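Side-chain contacts in RNA-binding protein Smaug (Drosophila melanogaster, PDB 1OXJ), which binds RNA through its SAM domain, to which a helical PHAT domain is joined in the same RNA-binding fragment: residues A66-R71 / V87-N92; R71-L76 / F115-D120; M81-A86 / D120-T125; I93-M98 / L142-D147. One frame throughout, in Å; residues are numbered along the deposited sequence.

Contact 1: residues A66-R71 / V87-N92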
loop_
_atom_site.group_PDB
_atom_site.type_symbol
_atom_site.label_atom_id
_atom_site.label_comp_id
_atom_site.label_asym_id
_atom_site.label_seq_id
_atom_site.Cartn_x
_atom_site.Cartn_y
_atom_site.Cartn_z
ATOM N N ALA A 66 -9.100 -1.795 0.169
ATOM C CA ALA A 66 -9.711 -2.769 -0.736
ATOM C C ALA A 66 -10.586 -2.104 -1.798
ATOM O O ALA A 66 -10.542 -2.472 -2.977
ATOM C CB ALA A 66 -10.534 -3.790 0.060
ATOM N N ASN A 67 -11.382 -1.125 -1.383
ATOM C CA ASN A 67 -12.251 -0.419 -2.326
ATOM C C ASN A 67 -11.407 0.406 -3.302
ATOM O O ASN A 67 -11.668 0.429 -4.508
ATOM C CB ASN A 67 -13.225 0.510 -1.583
ATOM C CG ASN A 67 -14.217 -0.250 -0.712
ATOM O OD1 ASN A 67 -14.710 -1.310 -1.098
ATOM N ND2 ASN A 67 -14.527 0.301 0.462
ATOM N N ILE A 68 -10.395 1.091 -2.776
ATOM C CA ILE A 68 -9.523 1.906 -3.618
ATOM C C ILE A 68 -8.849 1.035 -4.670
ATOM O O ILE A 68 -8.861 1.362 -5.854
ATOM C CB ILE A 68 -8.439 2.612 -2.784
ATOM C CG1 ILE A 68 -9.080 3.704 -1.919
ATOM C CG2 ILE A 68 -7.372 3.191 -3.705
ATOM C CD1 ILE A 68 -8.179 4.229 -0.818
ATOM N N LEU A 69 -8.263 -0.079 -4.242
ATOM C CA LEU A 69 -7.594 -0.971 -5.187
ATOM C C LEU A 69 -8.592 -1.535 -6.194
ATOM O O LEU A 69 -8.299 -1.643 -7.384
ATOM C CB LEU A 69 -6.884 -2.102 -4.435
ATOM C CG LEU A 69 -5.685 -1.624 -3.607
ATOM C CD1 LEU A 69 -5.229 -2.721 -2.631
ATOM C CD2 LEU A 69 -4.556 -1.231 -4.556
ATOM N N ASN A 70 -9.777 -1.891 -5.710
ATOM C CA ASN A 70 -10.813 -2.432 -6.580
ATOM C C ASN A 70 -11.151 -1.400 -7.654
ATOM O O ASN A 70 -11.239 -1.719 -8.840
ATOM C CB ASN A 70 -12.061 -2.764 -5.752
ATOM C CG ASN A 70 -13.191 -3.314 -6.593
ATOM O OD1 ASN A 70 -13.052 -4.357 -7.241
ATOM N ND2 ASN A 70 -14.324 -2.612 -6.593
ATOM N N ARG A 71 -11.333 -0.159 -7.220
ATOM C CA ARG A 71 -11.656 0.943 -8.120
ATOM C C ARG A 71 -10.565 1.168 -9.165
ATOM O O ARG A 71 -10.851 1.318 -10.351
ATOM C CB ARG A 71 -11.848 2.231 -7.318
ATOM C CG ARG A 71 -12.297 3.413 -8.151
ATOM C CD ARG A 71 -11.510 4.657 -7.797
ATOM N NE ARG A 71 -11.522 4.937 -6.364
ATOM C CZ ARG A 71 -10.810 5.904 -5.795
ATOM N NH1 ARG A 71 -10.036 6.680 -6.540
ATOM N NH2 ARG A 71 -10.868 6.092 -4.484
ATOM N N VAL A 87 -0.725 5.159 -10.200
ATOM C CA VAL A 87 0.525 5.058 -9.459
ATOM C C VAL A 87 0.515 5.972 -8.233
ATOM O O VAL A 87 1.134 5.662 -7.210
ATOM C CB VAL A 87 1.734 5.360 -10.382
ATOM C CG1 VAL A 87 3.013 5.411 -9.575
ATOM C CG2 VAL A 87 1.841 4.270 -11.447
ATOM N N GLU A 88 -0.209 7.086 -8.320
ATOM C CA GLU A 88 -0.300 8.006 -7.190
ATOM C C GLU A 88 -1.072 7.300 -6.071
ATOM O O GLU A 88 -0.680 7.350 -4.900
ATOM C CB GLU A 88 -1.022 9.288 -7.599
ATOM C CG GLU A 88 -0.989 10.377 -6.536
ATOM C CD GLU A 88 -1.770 11.614 -6.935
ATOM O OE1 GLU A 88 -1.570 12.115 -8.067
ATOM O OE2 GLU A 88 -2.582 12.089 -6.112
ATOM N N GLU A 89 -2.172 6.645 -6.432
ATOM C CA GLU A 89 -2.960 5.904 -5.446
ATOM C C GLU A 89 -2.081 4.840 -4.780
ATOM O O GLU A 89 -2.043 4.737 -3.554
ATOM C CB GLU A 89 -4.156 5.212 -6.109
ATOM C CG GLU A 89 -5.240 6.154 -6.636
ATOM C CD GLU A 89 -6.047 6.807 -5.529
ATOM O OE1 GLU A 89 -6.978 7.570 -5.848
ATOM O OE2 GLU A 89 -5.761 6.561 -4.339
ATOM N N LEU A 90 -1.375 4.050 -5.587
ATOM C CA LEU A 90 -0.522 2.995 -5.043
ATOM C C LEU A 90 0.509 3.530 -4.061
ATOM O O LEU A 90 0.828 2.883 -3.064
ATOM C CB LEU A 90 0.191 2.232 -6.164
ATOM C CG LEU A 90 -0.701 1.434 -7.120
ATOM C CD1 LEU A 90 0.162 0.826 -8.217
ATOM C CD2 LEU A 90 -1.458 0.337 -6.359
ATOM N N THR A 91 1.020 4.720 -4.344
ATOM C CA THR A 91 2.024 5.351 -3.494
ATOM C C THR A 91 1.574 5.467 -2.039
ATOM O O THR A 91 2.386 5.347 -1.111
ATOM C CB THR A 91 2.363 6.754 -4.027
ATOM O OG1 THR A 91 3.089 6.621 -5.259
ATOM C CG2 THR A 91 3.185 7.532 -3.016
ATOM N N ASN A 92 0.278 5.692 -1.845
ATOM C CA ASN A 92 -0.268 5.848 -0.505
ATOM C C ASN A 92 -0.712 4.540 0.127
ATOM O O ASN A 92 -1.301 4.535 1.205
ATOM C CB ASN A 92 -1.440 6.828 -0.540
ATOM C CG ASN A 92 -1.023 8.198 -1.028
ATOM O OD1 ASN A 92 -0.055 8.770 -0.530
ATOM N ND2 ASN A 92 -1.748 8.733 -2.003
#
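Arg71 and Glu89 meet across two nearly antiparallel helices of the PHAT domain, an all-helical bundle. The segments on helices 49-77 and 83-91 run at 161° to each other with axes 10.8 Å apart at closest approach, and side chains bridge the gap. Arg71 leaves its helix with CG anti to the backbone N and bends twice farther along, which carries the guanidinium over to the partner helix. Arg71 NH1 then lies 3.3 Å from Glu89 OE1. The salt bridge counts as weak: the N-H...O angle is 128°, and the guanidinium and carboxylate planes stand almost perpendicular, 89° apart, so the two groups cannot form the flat, two-pronged pairing open to coplanar ones.

Glu89 reaches its partner by a bend at chi2, and its other oxygen, OE2, lies against the methyl CG2 of Ile68 at 3.8 Å. One carboxylate thus has an ionic contact through OE1 and an apolar neighbour at OE2. On the more buried side, Leu69 and Leu90 cross at about a right angle. In both, CG is anti to the carbonyl carbon, and they meet only through CD2 branches. Leu90 is further packed by Phe115, Val118 and Ile119 of helix 111-127 and by Ile145 of helix 136-150, which places this end of the contact in the bundle core. Leu69 also touches Ile93, in the loop that follows helix 83-91. The apolar part of the interface therefore comes down to one methyl pair, Leu69 CD2 against Leu90 CD2, at 3.9 Å.

Contact 2: residues R71-L76 / F115-D120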
loop_
_atom_site.group_PDB
_atom_site.type_symbol
_atom_site.label_atom_id
_atom_site.label_comp_id
_atom_site.label_asym_id
_atom_site.label_seq_id
_atom_site.Cartn_x
_atom_site.Cartn_y
_atom_site.Cartn_z
ATOM N N ARG A 71 -11.333 -0.159 -7.220
ATOM C CA ARG A 71 -11.656 0.943 -8.120
ATOM C C ARG A 71 -10.565 1.168 -9.165
ATOM O O ARG A 71 -10.851 1.318 -10.351
ATOM C CB ARG A 71 -11.848 2.231 -7.318
ATOM C CG ARG A 71 -12.297 3.413 -8.151
ATOM C CD ARG A 71 -11.510 4.657 -7.797
ATOM N NE ARG A 71 -11.522 4.937 -6.364
ATOM C CZ ARG A 71 -10.810 5.904 -5.795
ATOM N NH1 ARG A 71 -10.036 6.680 -6.540
ATOM N NH2 ARG A 71 -10.868 6.092 -4.484
ATOM N N VAL A 72 -9.313 1.212 -8.718
ATOM C CA VAL A 72 -8.198 1.425 -9.634
ATOM C C VAL A 72 -8.141 0.302 -10.653
ATOM O O VAL A 72 -7.964 0.537 -11.845
ATOM C CB VAL A 72 -6.854 1.512 -8.868
ATOM C CG1 VAL A 72 -5.684 1.464 -9.850
ATOM C CG2 VAL A 72 -6.810 2.802 -8.058
ATOM N N GLU A 73 -8.296 -0.928 -10.182
ATOM C CA GLU A 73 -8.279 -2.070 -11.081
ATOM C C GLU A 73 -9.322 -1.852 -12.177
ATOM O O GLU A 73 -9.029 -1.936 -13.367
ATOM C CB GLU A 73 -8.629 -3.350 -10.314
ATOM C CG GLU A 73 -8.694 -4.587 -11.194
ATOM C CD GLU A 73 -9.124 -5.824 -10.435
ATOM O OE1 GLU A 73 -8.580 -6.068 -9.335
ATOM O OE2 GLU A 73 -10.001 -6.553 -10.940
ATOM N N GLN A 74 -10.543 -1.562 -11.746
ATOM C CA GLN A 74 -11.671 -1.348 -12.641
ATOM C C GLN A 74 -11.468 -0.220 -13.648
ATOM O O GLN A 74 -11.596 -0.429 -14.857
ATOM C CB GLN A 74 -12.921 -1.075 -11.808
ATOM C CG GLN A 74 -14.175 -0.835 -12.608
ATOM C CD GLN A 74 -15.328 -0.420 -11.721
ATOM O OE1 GLN A 74 -15.700 -1.143 -10.791
ATOM N NE2 GLN A 74 -15.898 0.753 -11.996
ATOM N N GLU A 75 -11.149 0.971 -13.152
ATOM C CA GLU A 75 -10.954 2.124 -14.022
ATOM C C GLU A 75 -9.757 2.044 -14.960
ATOM O O GLU A 75 -9.707 2.753 -15.962
ATOM C CB GLU A 75 -10.884 3.397 -13.186
ATOM C CG GLU A 75 -12.224 3.774 -12.579
ATOM C CD GLU A 75 -12.162 5.061 -11.792
ATOM O OE1 GLU A 75 -11.671 6.075 -12.336
ATOM O OE2 GLU A 75 -12.612 5.062 -10.627
ATOM N N LEU A 76 -8.781 1.201 -14.641
ATOM C CA LEU A 76 -7.633 1.049 -15.530
ATOM C C LEU A 76 -8.053 0.106 -16.649
ATOM O O LEU A 76 -7.704 0.303 -17.815
ATOM C CB LEU A 76 -6.428 0.463 -14.785
ATOM C CG LEU A 76 -5.615 1.430 -13.918
ATOM C CD1 LEU A 76 -4.546 0.656 -13.168
ATOM C CD2 LEU A 76 -4.990 2.513 -14.793
ATOM N N PHE A 115 -3.434 -5.570 -4.173
ATOM C CA PHE A 115 -2.323 -4.682 -4.496
ATOM C C PHE A 115 -1.472 -5.278 -5.614
ATOM O O PHE A 115 -1.106 -4.587 -6.570
ATOM C CB PHE A 115 -1.457 -4.445 -3.255
ATOM C CG PHE A 115 -0.408 -3.389 -3.445
ATOM C CD1 PHE A 115 -0.700 -2.057 -3.198
ATOM C CD2 PHE A 115 0.869 -3.730 -3.879
ATOM C CE1 PHE A 115 0.274 -1.059 -3.377
ATOM C CE2 PHE A 115 1.852 -2.747 -4.064
ATOM C CZ PHE A 115 1.548 -1.408 -3.809
ATOM N N LEU A 116 -1.149 -6.562 -5.497
ATOM C CA LEU A 116 -0.355 -7.224 -6.519
ATOM C C LEU A 116 -1.124 -7.330 -7.834
ATOM O O LEU A 116 -0.531 -7.284 -8.914
ATOM C CB LEU A 116 0.079 -8.611 -6.043
ATOM C CG LEU A 116 1.165 -8.648 -4.965
ATOM C CD1 LEU A 116 1.429 -10.084 -4.588
ATOM C CD2 LEU A 116 2.447 -7.983 -5.479
ATOM N N LYS A 117 -2.445 -7.463 -7.745
ATOM C CA LYS A 117 -3.276 -7.546 -8.949
ATOM C C LYS A 117 -3.196 -6.225 -9.712
ATOM O O LYS A 117 -3.047 -6.214 -10.935
ATOM C CB LYS A 117 -4.744 -7.832 -8.590
ATOM C CG LYS A 117 -5.114 -9.313 -8.526
ATOM C CD LYS A 117 -6.621 -9.487 -8.310
ATOM C CE LYS A 117 -7.055 -10.942 -8.440
ATOM N NZ LYS A 117 -6.517 -11.790 -7.343
ATOM N N VAL A 118 -3.302 -5.117 -8.985
ATOM C CA VAL A 118 -3.234 -3.797 -9.591
ATOM C C VAL A 118 -1.852 -3.568 -10.198
ATOM O O VAL A 118 -1.732 -2.989 -11.282
ATOM C CB VAL A 118 -3.534 -2.695 -8.561
ATOM C CG1 VAL A 118 -3.165 -1.330 -9.136
ATOM C CG2 VAL A 118 -5.015 -2.729 -8.185
ATOM N N ILE A 119 -0.808 -4.030 -9.513
ATOM C CA ILE A 119 0.543 -3.877 -10.045
ATOM C C ILE A 119 0.638 -4.568 -11.404
ATOM O O ILE A 119 1.242 -4.032 -12.336
ATOM C CB ILE A 119 1.614 -4.478 -9.095
ATOM C CG1 ILE A 119 1.747 -3.620 -7.833
ATOM C CG2 ILE A 119 2.959 -4.555 -9.812
ATOM C CD1 ILE A 119 2.242 -2.190 -8.096
ATOM N N ASP A 120 0.036 -5.748 -11.528
ATOM C CA ASP A 120 0.068 -6.477 -12.802
ATOM C C ASP A 120 -0.639 -5.693 -13.903
ATOM O O ASP A 120 -0.132 -5.578 -15.024
ATOM C CB ASP A 120 -0.592 -7.856 -12.673
ATOM C CG ASP A 120 0.248 -8.840 -11.874
ATOM O OD1 ASP A 120 1.485 -8.692 -11.854
ATOM O OD2 ASP A 120 -0.332 -9.776 -11.283
#
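Val72 and Val118 face each other between two helix segments that run nearly parallel, at 22° with axes 9.6 Å apart, and the CA atoms of Glu73 and Val118 come within 5.5 Å. At that closest point the residue on helix 111-127 is a valine. Val118 divides its two methyls between two consecutive residues of helix 49-77. Val118 CG1, anti to the backbone N (chi1 168°), meets CG1 of Val72 at 3.8 Å, the two side chains crossing at about a right angle. Val118 CG2 turns instead to CB of Glu73, a looser contact of 4.2 Å.

Beyond CB, Glu73 runs out in an extended chain, across the direction of the partner helix, and its side chain crosses that of Lys117 at a slant. Glu73 OE1 comes to 4.1 Å from the methylene CD of Lys117, yet the ammonium lies farther off: Glu73 OE1 and Lys117 NZ are 6.4 Å apart, too far for an ion pair. The charge of Glu73 is met by Arg114, one residue before the 115-120 segment, with which OE1 forms a salt bridge. Lys117 therefore offers the carboxylate its aliphatic part, while its ammonium turns off from helix 49-77.

Leu90 of helix 83-91 closes over Val118 from the interior. Parallel helices joined by a longer excursion through another helix, with valines inside and Glu73 beside the Lys117 methylene at the margin, make this a helix-helix interface of the PHAT helical bundle.

Contact 3: residues M81-A86 / D120-T125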
loop_
_atom_site.group_PDB
_atom_site.type_symbol
_atom_site.label_atom_id
_atom_site.label_comp_id
_atom_site.label_asym_id
_atom_site.label_seq_id
_atom_site.Cartn_x
_atom_site.Cartn_y
_atom_site.Cartn_z
ATOM N N MET A 81 -9.031 5.564 -16.066
ATOM C CA MET A 81 -7.982 6.129 -15.212
ATOM C C MET A 81 -6.614 6.162 -15.879
ATOM O O MET A 81 -6.231 5.210 -16.556
ATOM C CB MET A 81 -7.890 5.323 -13.907
ATOM C CG MET A 81 -6.847 5.828 -12.900
ATOM S SD MET A 81 -6.871 4.898 -11.319
ATOM C CE MET A 81 -8.132 5.847 -10.428
ATOM N N GLU A 82 -5.893 7.267 -15.694
ATOM C CA GLU A 82 -4.542 7.419 -16.235
ATOM C C GLU A 82 -3.566 6.644 -15.351
ATOM O O GLU A 82 -3.811 6.463 -14.153
ATOM C CB GLU A 82 -4.122 8.889 -16.247
ATOM C CG GLU A 82 -4.823 9.713 -17.296
ATOM C CD GLU A 82 -4.338 9.389 -18.691
ATOM O OE1 GLU A 82 -5.108 9.607 -19.647
ATOM O OE2 GLU A 82 -3.185 8.923 -18.825
ATOM N N LEU A 83 -2.460 6.196 -15.938
ATOM C CA LEU A 83 -1.461 5.460 -15.175
ATOM C C LEU A 83 -0.868 6.327 -14.080
ATOM O O LEU A 83 -0.589 5.840 -12.978
ATOM C CB LEU A 83 -0.342 4.961 -16.084
ATOM C CG LEU A 83 -0.710 3.816 -17.023
ATOM C CD1 LEU A 83 0.519 3.411 -17.829
ATOM C CD2 LEU A 83 -1.229 2.640 -16.203
ATOM N N SER A 84 -0.669 7.611 -14.373
ATOM C CA SER A 84 -0.105 8.510 -13.373
ATOM C C SER A 84 -1.006 8.521 -12.142
ATOM O O SER A 84 -0.521 8.527 -11.014
ATOM C CB SER A 84 0.047 9.934 -13.932
ATOM O OG SER A 84 -1.211 10.517 -14.218
ATOM N N THR A 85 -2.317 8.504 -12.358
ATOM C CA THR A 85 -3.260 8.506 -11.244
ATOM C C THR A 85 -3.180 7.207 -10.452
ATOM O O THR A 85 -3.123 7.224 -9.218
ATOM C CB THR A 85 -4.723 8.679 -11.736
ATOM O OG1 THR A 85 -4.862 9.956 -12.379
ATOM C CG2 THR A 85 -5.698 8.579 -10.557
ATOM N N ALA A 86 -3.182 6.085 -11.163
ATOM C CA ALA A 86 -3.112 4.775 -10.520
ATOM C C ALA A 86 -1.840 4.650 -9.682
ATOM O O ALA A 86 -1.866 4.112 -8.571
ATOM C CB ALA A 86 -3.154 3.666 -11.576
ATOM N N ASP A 120 0.036 -5.748 -11.528
ATOM C CA ASP A 120 0.068 -6.477 -12.802
ATOM C C ASP A 120 -0.639 -5.693 -13.903
ATOM O O ASP A 120 -0.132 -5.578 -15.024
ATOM C CB ASP A 120 -0.592 -7.856 -12.673
ATOM C CG ASP A 120 0.248 -8.840 -11.874
ATOM O OD1 ASP A 120 1.485 -8.692 -11.854
ATOM O OD2 ASP A 120 -0.332 -9.776 -11.283
ATOM N N ILE A 121 -1.814 -5.157 -13.583
ATOM C CA ILE A 121 -2.579 -4.375 -14.550
ATOM C C ILE A 121 -1.802 -3.121 -14.949
ATOM O O ILE A 121 -1.713 -2.794 -16.133
ATOM C CB ILE A 121 -3.937 -3.958 -13.972
ATOM C CG1 ILE A 121 -4.761 -5.207 -13.643
ATOM C CG2 ILE A 121 -4.674 -3.062 -14.958
ATOM C CD1 ILE A 121 -6.076 -4.919 -12.974
ATOM N N VAL A 122 -1.237 -2.428 -13.962
ATOM C CA VAL A 122 -0.464 -1.215 -14.220
ATOM C C VAL A 122 0.739 -1.492 -15.117
ATOM O O VAL A 122 0.896 -0.866 -16.166
ATOM C CB VAL A 122 0.040 -0.572 -12.898
ATOM C CG1 VAL A 122 1.077 0.517 -13.195
ATOM C CG2 VAL A 122 -1.124 0.032 -12.142
ATOM N N THR A 123 1.590 -2.428 -14.712
ATOM C CA THR A 123 2.773 -2.736 -15.508
ATOM C C THR A 123 2.394 -3.259 -16.890
ATOM O O THR A 123 3.135 -3.067 -17.855
ATOM C CB THR A 123 3.680 -3.757 -14.788
ATOM O OG1 THR A 123 2.966 -4.979 -14.580
ATOM C CG2 THR A 123 4.126 -3.204 -13.438
ATOM N N ASN A 124 1.236 -3.906 -16.992
ATOM C CA ASN A 124 0.777 -4.429 -18.278
ATOM C C ASN A 124 0.231 -3.319 -19.172
ATOM O O ASN A 124 0.471 -3.309 -20.380
ATOM C CB ASN A 124 -0.304 -5.492 -18.074
ATOM C CG ASN A 124 0.265 -6.821 -17.599
ATOM O OD1 ASN A 124 -0.481 -7.769 -17.339
ATOM N ND2 ASN A 124 1.591 -6.900 -17.488
ATOM N N THR A 125 -0.521 -2.398 -18.577
ATOM C CA THR A 125 -1.089 -1.280 -19.314
ATOM C C THR A 125 0.064 -0.424 -19.817
ATOM O O THR A 125 0.037 0.102 -20.934
ATOM C CB THR A 125 -1.990 -0.425 -18.407
ATOM O OG1 THR A 125 -3.173 -1.164 -18.085
ATOM C CG2 THR A 125 -2.377 0.878 -19.096
#
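Leu83 and Thr125 lie side by side, pointing opposite ways, where the first turn of helix 83-91 meets helix 111-127. From its CB, which points toward the partner helix, the Leu83 side chain places CG anti to the carbonyl carbon (chi1 -72°). Leu83 CG already lies 4.0 Å from Thr125 CG2. At the fork, Leu83 CD1 is 4.1 Å from Thr125 CG2, whereas CD2 comes to 3.6 Å of that CG2 and 3.9 Å of Thr125 CB. Leu83 CD2 further reaches back along the helix to Val122, 4.3 Å from its CG1 and near its carbonyl oxygen. One branch thus fills the groove between residues a turn or so apart on the partner helix.

A turn later on the same helix, Ala86 CB rests against Val122 CG2 at 4.2 Å. Val122 is also packed by Leu76 of helix 49-77 and Leu142 of helix 136-150, so three helices close round it.

The Thr125 hydroxyl is engaged within its own helix, which leaves the methyl for Leu83: Thr125 OG1 donates to Ile121 O, 2.9 Å away, from above the carbonyl plane, 41° out of it, while Thr125 N bonds to the same oxygen. With CG2 anti to the backbone N, the hydroxyl turns back to its own backbone. The chemistry across the gap is consequently apolar: no hydrogen bond joins the two segments, and they meet through apolar methyl contacts alone.

Contact 4: residues I93-M98 / L142-D147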
loop_
_atom_site.group_PDB
_atom_site.type_symbol
_atom_site.label_atom_id
_atom_site.label_comp_id
_atom_site.label_asym_id
_atom_site.label_seq_id
_atom_site.Cartn_x
_atom_site.Cartn_y
_atom_site.Cartn_z
ATOM N N ILE A 93 -0.419 3.428 -0.535
ATOM C CA ILE A 93 -0.810 2.125 -0.005
ATOM C C ILE A 93 0.393 1.203 0.195
ATOM O O ILE A 93 0.427 0.393 1.127
ATOM C CB ILE A 93 -1.819 1.436 -0.963
ATOM C CG1 ILE A 93 -3.130 2.232 -0.991
ATOM C CG2 ILE A 93 -2.075 -0.008 -0.529
ATOM C CD1 ILE A 93 -4.177 1.639 -1.922
ATOM N N VAL A 94 1.393 1.362 -0.661
ATOM C CA VAL A 94 2.569 0.495 -0.622
ATOM C C VAL A 94 3.287 0.365 0.727
ATOM O O VAL A 94 3.830 -0.702 1.041
ATOM C CB VAL A 94 3.582 0.909 -1.706
ATOM C CG1 VAL A 94 4.214 2.258 -1.355
ATOM C CG2 VAL A 94 4.617 -0.196 -1.890
ATOM N N LEU A 95 3.266 1.420 1.534
ATOM C CA LEU A 95 3.934 1.385 2.839
ATOM C C LEU A 95 3.021 1.018 4.000
ATOM O O LEU A 95 3.485 0.888 5.137
ATOM C CB LEU A 95 4.581 2.737 3.144
ATOM C CG LEU A 95 5.589 3.247 2.114
ATOM C CD1 LEU A 95 6.208 4.546 2.610
ATOM C CD2 LEU A 95 6.663 2.198 1.871
ATOM N N THR A 96 1.727 0.866 3.732
ATOM C CA THR A 96 0.779 0.520 4.797
ATOM C C THR A 96 0.916 -0.923 5.273
ATOM O O THR A 96 1.344 -1.797 4.521
ATOM C CB THR A 96 -0.686 0.727 4.340
ATOM O OG1 THR A 96 -0.998 -0.198 3.289
ATOM C CG2 THR A 96 -0.890 2.144 3.839
ATOM N N PRO A 97 0.540 -1.191 6.537
ATOM C CA PRO A 97 0.615 -2.534 7.116
ATOM C C PRO A 97 -0.294 -3.486 6.356
ATOM O O PRO A 97 -1.499 -3.243 6.229
ATOM C CB PRO A 97 0.140 -2.327 8.556
ATOM C CG PRO A 97 0.494 -0.893 8.839
ATOM C CD PRO A 97 0.135 -0.198 7.549
ATOM N N MET A 98 0.290 -4.559 5.832
ATOM C CA MET A 98 -0.458 -5.553 5.082
ATOM C C MET A 98 -0.168 -6.947 5.608
ATOM O O MET A 98 0.981 -7.311 5.847
ATOM C CB MET A 98 -0.094 -5.506 3.591
ATOM C CG MET A 98 -0.503 -4.232 2.854
ATOM S SD MET A 98 -0.182 -4.363 1.037
ATOM C CE MET A 98 0.814 -2.894 0.753
ATOM N N LEU A 142 6.621 4.376 -10.124
ATOM C CA LEU A 142 6.340 2.946 -10.196
ATOM C C LEU A 142 7.550 2.098 -9.801
ATOM O O LEU A 142 7.410 1.105 -9.093
ATOM C CB LEU A 142 5.889 2.557 -11.608
ATOM C CG LEU A 142 5.605 1.067 -11.809
ATOM C CD1 LEU A 142 4.531 0.623 -10.798
ATOM C CD2 LEU A 142 5.149 0.811 -13.243
ATOM N N MET A 143 8.739 2.486 -10.251
ATOM C CA MET A 143 9.933 1.720 -9.912
ATOM C C MET A 143 10.151 1.775 -8.400
ATOM O O MET A 143 10.530 0.783 -7.787
ATOM C CB MET A 143 11.143 2.263 -10.675
ATOM C CG MET A 143 11.050 2.063 -12.191
ATOM S SD MET A 143 11.096 0.324 -12.727
ATOM C CE MET A 143 12.841 -0.014 -12.455
ATOM N N TRP A 144 9.884 2.928 -7.792
ATOM C CA TRP A 144 10.021 3.063 -6.346
ATOM C C TRP A 144 8.987 2.156 -5.659
ATOM O O TRP A 144 9.271 1.515 -4.646
ATOM C CB TRP A 144 9.783 4.508 -5.932
ATOM C CG TRP A 144 9.747 4.708 -4.458
ATOM C CD1 TRP A 144 10.819 4.796 -3.606
ATOM C CD2 TRP A 144 8.577 4.828 -3.646
ATOM N NE1 TRP A 144 10.380 4.968 -2.314
ATOM C CE2 TRP A 144 9.008 4.990 -2.310
ATOM C CE3 TRP A 144 7.200 4.815 -3.919
ATOM C CZ2 TRP A 144 8.111 5.139 -1.246
ATOM C CZ3 TRP A 144 6.308 4.964 -2.859
ATOM C CH2 TRP A 144 6.769 5.124 -1.539
ATOM N N ILE A 145 7.780 2.110 -6.209
ATOM C CA ILE A 145 6.737 1.256 -5.636
ATOM C C ILE A 145 7.173 -0.215 -5.669
ATOM O O ILE A 145 7.070 -0.931 -4.666
ATOM C CB ILE A 145 5.411 1.405 -6.420
ATOM C CG1 ILE A 145 4.808 2.792 -6.160
ATOM C CG2 ILE A 145 4.426 0.290 -6.008
ATOM C CD1 ILE A 145 3.598 3.114 -7.065
ATOM N N LEU A 146 7.647 -0.673 -6.821
ATOM C CA LEU A 146 8.089 -2.058 -6.938
ATOM C C LEU A 146 9.196 -2.277 -5.921
ATOM O O LEU A 146 9.262 -3.311 -5.263
ATOM C CB LEU A 146 8.601 -2.337 -8.354
ATOM C CG LEU A 146 7.544 -2.200 -9.455
ATOM C CD1 LEU A 146 8.177 -2.415 -10.819
ATOM C CD2 LEU A 146 6.431 -3.203 -9.219
ATOM N N ASP A 147 10.045 -1.268 -5.793
ATOM C CA ASP A 147 11.169 -1.282 -4.871
ATOM C C ASP A 147 10.709 -1.555 -3.436
ATOM O O ASP A 147 11.230 -2.450 -2.771
ATOM C CB ASP A 147 11.892 0.065 -4.970
ATOM C CG ASP A 147 13.352 -0.026 -4.597
ATOM O OD1 ASP A 147 13.996 -1.039 -4.950
ATOM O OD2 ASP A 147 13.860 0.925 -3.967
#
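A type I beta turn from Ile93 to Thr96, in the loop between helices 83-91 and 111-127, sets Val94 and Leu95 against Trp144 and Ile145 of helix 136-150. Val94 does most of the touching. Its CG1 sits between the backbone N and the carbonyl carbon (chi1 70°), which directs this methyl to the six-membered part of the indole, 3.7 Å from Trp144 CZ3 and 3.8 Å from Trp144 CH2. The approach is oblique to the ring. The other methyl, Val94 CG2, lies 3.8 Å from the carbonyl oxygen of Ile145 and 4.2 Å from Ile145 CG2.

Leu95 comes to the indole differently: Leu95 CD1 meets Trp144 CH2 at the ring edge, near the plane, at 4.2 Å. Within the PHAT domain this turn sits beside the SAM part of the chain, for Leu95 also packs on Leu12 and Ser16 of helix 10-16, while Ile145 is backed by Val87 and Leu90 of helix 83-91.

The turn is closed by its own bonds. Thr96 N and Thr96 OG1 both donate to the carbonyl oxygen of Ile93, the hydroxyl at 2.7 Å, in the carbonyl plane and on a lone pair; Arg65 NH1 is a further partner of Thr96 OG1.

How the contacts relate
Contacts 1 to 3 join helices 49-77, 83-91 and 111-127 in pairs, each helix serving two of them, so the three interfaces close a triangle. Contact 4 ties the loop between helices 83-91 and 111-127 to helix 136-150. None is wholly buried. Contact 1 carries the one salt bridge across any of the four, at its more open side, whereas contacts 3 and 4 are apolar and contact 2 adds only a carboxylate beside a lysine methylene. Their inner ends merge: Leu90 CD2 of contact 1 lies 3.7 Å from Val118 CG1 of contact 2, and Ile145 CD1 of contact 4 packs on Val87 CG1 at 3.5 Å. Contact 4 lies nearest the chain centre and contact 3 farthest out.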